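Local coordinates for cell division control protein 45 cdc45 putative (Entamoeba histolytica, PDB 6CC2) that probably acts in eukaryotic DNA replication as the Cdc45 subunit of the CMG replicative helicase, beside Mcm2-7 and GINS, at residues 194-197 / 198-202. Numbering follows the deposited sequence.
With EDO (1,2-ethanediol), chain B.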
loop_
_atom_site.group_PDB
_atom_site.type_symbol
_atom_site.label_atom_id
_atom_site.label_comp_id
_atom_site.label_asym_id
_atom_site.label_seq_id
_atom_site.Cartn_x
_atom_site.Cartn_y
_atom_site.Cartn_z
ATOM N N ASN A 194 20.406 4.544 20.123
ATOM C CA ASN A 194 21.360 3.427 20.146
ATOM C C ASN A 194 20.652 2.099 20.412
ATOM O O ASN A 194 21.131 1.247 21.156
ATOM C CB ASN A 194 22.470 3.675 21.157
ATOM C CG ASN A 194 23.560 4.567 20.610
ATOM O OD1 ASN A 194 23.781 4.615 19.399
ATOM N ND2 ASN A 194 24.255 5.262 21.491
ATOM N N LYS A 195 19.493 1.922 19.792
ATOM C CA LYS A 195 18.707 0.700 19.946
ATOM C C LYS A 195 18.529 -0.022 18.623
ATOM O O LYS A 195 17.658 -0.897 18.505
ATOM C CB LYS A 195 17.333 1.025 20.555
ATOM C CG LYS A 195 17.417 1.812 21.869
ATOM C CD LYS A 195 16.024 2.230 22.345
ATOM C CE LYS A 195 15.420 1.213 23.284
ATOM N NZ LYS A 195 16.114 1.211 24.608
ATOM N N VAL A 196 19.298 0.336 17.601
ATOM C CA VAL A 196 19.083 -0.251 16.294
ATOM C C VAL A 196 19.526 -1.709 16.293
ATOM O O VAL A 196 20.575 -2.067 16.855
ATOM C CB VAL A 196 19.796 0.576 15.209
ATOM C CG1 VAL A 196 21.271 0.630 15.419
ATOM C CG2 VAL A 196 19.476 -0.000 13.826
ATOM N N GLU A 197 18.679 -2.563 15.725
ATOM C CA GLU A 197 19.024 -3.927 15.353
ATOM C C GLU A 197 19.029 -4.009 13.831
ATOM O O GLU A 197 18.157 -3.447 13.164
ATOM C CB GLU A 197 18.016 -4.917 15.934
ATOM C CG GLU A 197 17.924 -4.860 17.452
ATOM C CD GLU A 197 16.728 -5.617 17.990
ATOM O OE1 GLU A 197 15.876 -4.987 18.649
ATOM O OE2 GLU A 197 16.642 -6.838 17.752
ATOM N N ASN A 198 20.026 -4.682 13.264
ATOM C CA ASN A 198 20.219 -4.545 11.822
ATOM C C ASN A 198 19.047 -5.117 11.011
ATOM O O ASN A 198 18.825 -4.663 9.900
ATOM C CB ASN A 198 21.538 -5.158 11.403
ATOM C CG ASN A 198 22.718 -4.299 11.813
ATOM O OD1 ASN A 198 22.559 -3.342 12.578
ATOM N ND2 ASN A 198 23.898 -4.637 11.338
ATOM N N ASP A 199 18.252 -6.034 11.592
ATOM C CA ASP A 199 17.046 -6.499 10.904
ATOM C C ASP A 199 16.079 -5.352 10.608
ATOM O O ASP A 199 15.247 -5.449 9.695
ATOM C CB ASP A 199 16.331 -7.549 11.756
ATOM C CG ASP A 199 16.762 -8.961 11.434
ATOM O OD1 ASP A 199 17.309 -9.191 10.335
ATOM O OD2 ASP A 199 16.536 -9.847 12.278
HETATM N N MSE A 200 16.125 -4.280 11.402
HETATM C CA MSE A 200 15.238 -3.143 11.172
HETATM C C MSE A 200 15.409 -2.553 9.763
HETATM O O MSE A 200 14.486 -1.944 9.220
HETATM C CB MSE A 200 15.490 -2.070 12.212
HETATM C CG MSE A 200 15.078 -2.461 13.606
HETATM SE SE MSE A 200 15.574 -1.106 14.882
HETATM C CE MSE A 200 14.711 -1.892 16.416
ATOM N N TYR A 201 16.569 -2.743 9.147
ATOM C CA TYR A 201 16.758 -2.232 7.788
ATOM C C TYR A 201 15.969 -3.039 6.756
ATOM O O TYR A 201 15.469 -2.481 5.767
ATOM C CB TYR A 201 18.247 -2.209 7.439
ATOM C CG TYR A 201 18.970 -1.058 8.125
ATOM C CD1 TYR A 201 19.054 0.184 7.509
ATOM C CD2 TYR A 201 19.527 -1.204 9.393
ATOM C CE1 TYR A 201 19.693 1.247 8.133
ATOM C CE2 TYR A 201 20.177 -0.150 10.015
ATOM C CZ TYR A 201 20.256 1.073 9.373
ATOM O OH TYR A 201 20.886 2.126 10.000
ATOM N N TRP A 202 15.875 -4.359 6.939
ATOM C CA TRP A 202 14.987 -5.172 6.108
ATOM C C TRP A 202 13.551 -4.684 6.208
ATOM O O TRP A 202 12.872 -4.474 5.197
ATOM C CB TRP A 202 15.098 -6.630 6.553
ATOM C CG TRP A 202 14.118 -7.598 5.969
ATOM C CD1 TRP A 202 13.250 -8.397 6.667
ATOM C CD2 TRP A 202 13.926 -7.909 4.588
ATOM N NE1 TRP A 202 12.563 -9.213 5.814
ATOM C CE2 TRP A 202 12.940 -8.919 4.522
ATOM C CE3 TRP A 202 14.519 -7.466 3.396
ATOM C CZ2 TRP A 202 12.515 -9.472 3.310
ATOM C CZ3 TRP A 202 14.083 -8.000 2.199
ATOM C CH2 TRP A 202 13.095 -8.996 2.162
HETATM C C1 EDO B . 23.884 -6.995 6.904
HETATM O O1 EDO B . 24.270 -6.141 6.018
HETATM C C2 EDO B . 23.910 -6.321 8.276
HETATM O O2 EDO B . 23.756 -7.331 9.245
#
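Selenomethionine Met200 lays its side chain back along the loop that leads into its helix, SE 3.5 Å from Glu197 N and 3.9 Å from Val196 CA. With CG anti to its own carbonyl carbon (chi1 -68°) and the chain extended beyond, the side chain runs against the direction of the sequence and brings CE within 3.7 Å of Lys195 O. A long, flexible, unbranched residue suits this course, since it can follow the backbone while Leu187 and Ala190 of helix 182-192 and Ile41 and Met44 of helix 33-48 bury it. Val196 CG2, anti to the backbone N, lies 3.9 Å from Tyr201 CE2, approaching the ring at a slant, and also touches SE. The Tyr201 side chain also meets Leu187 and Lys191 of helix 182-192 and Leu233 of helix 219-233.

The chain turns at Glu197, whose carbonyl O accepts a bond from Met200 N (2.8 Å, N-H...O 153°); the donor stands 39° above the carbonyl plane, not on a lone pair. Tyr201 N bonds to Asn198 O, 3.1 Å. Glu197 OE1 lies 4.0 Å from Met200 CE, and OE2 forms a salt bridge with Lys48, while Lys195 pairs with Asp49, so both polar ends tie the loop to the end of helix 33-48. Asn198 ND2 makes a weak hydrogen bond to O2 of a 1,2-ethanediol probably from the crystallisation liquor. The arrangement is that of a short helix-loop-helix connection: a Schellman motif at Asn194 ends helix 182-192, and near the start of helix 199-213 Met200 and Tyr201 pack back on the loop.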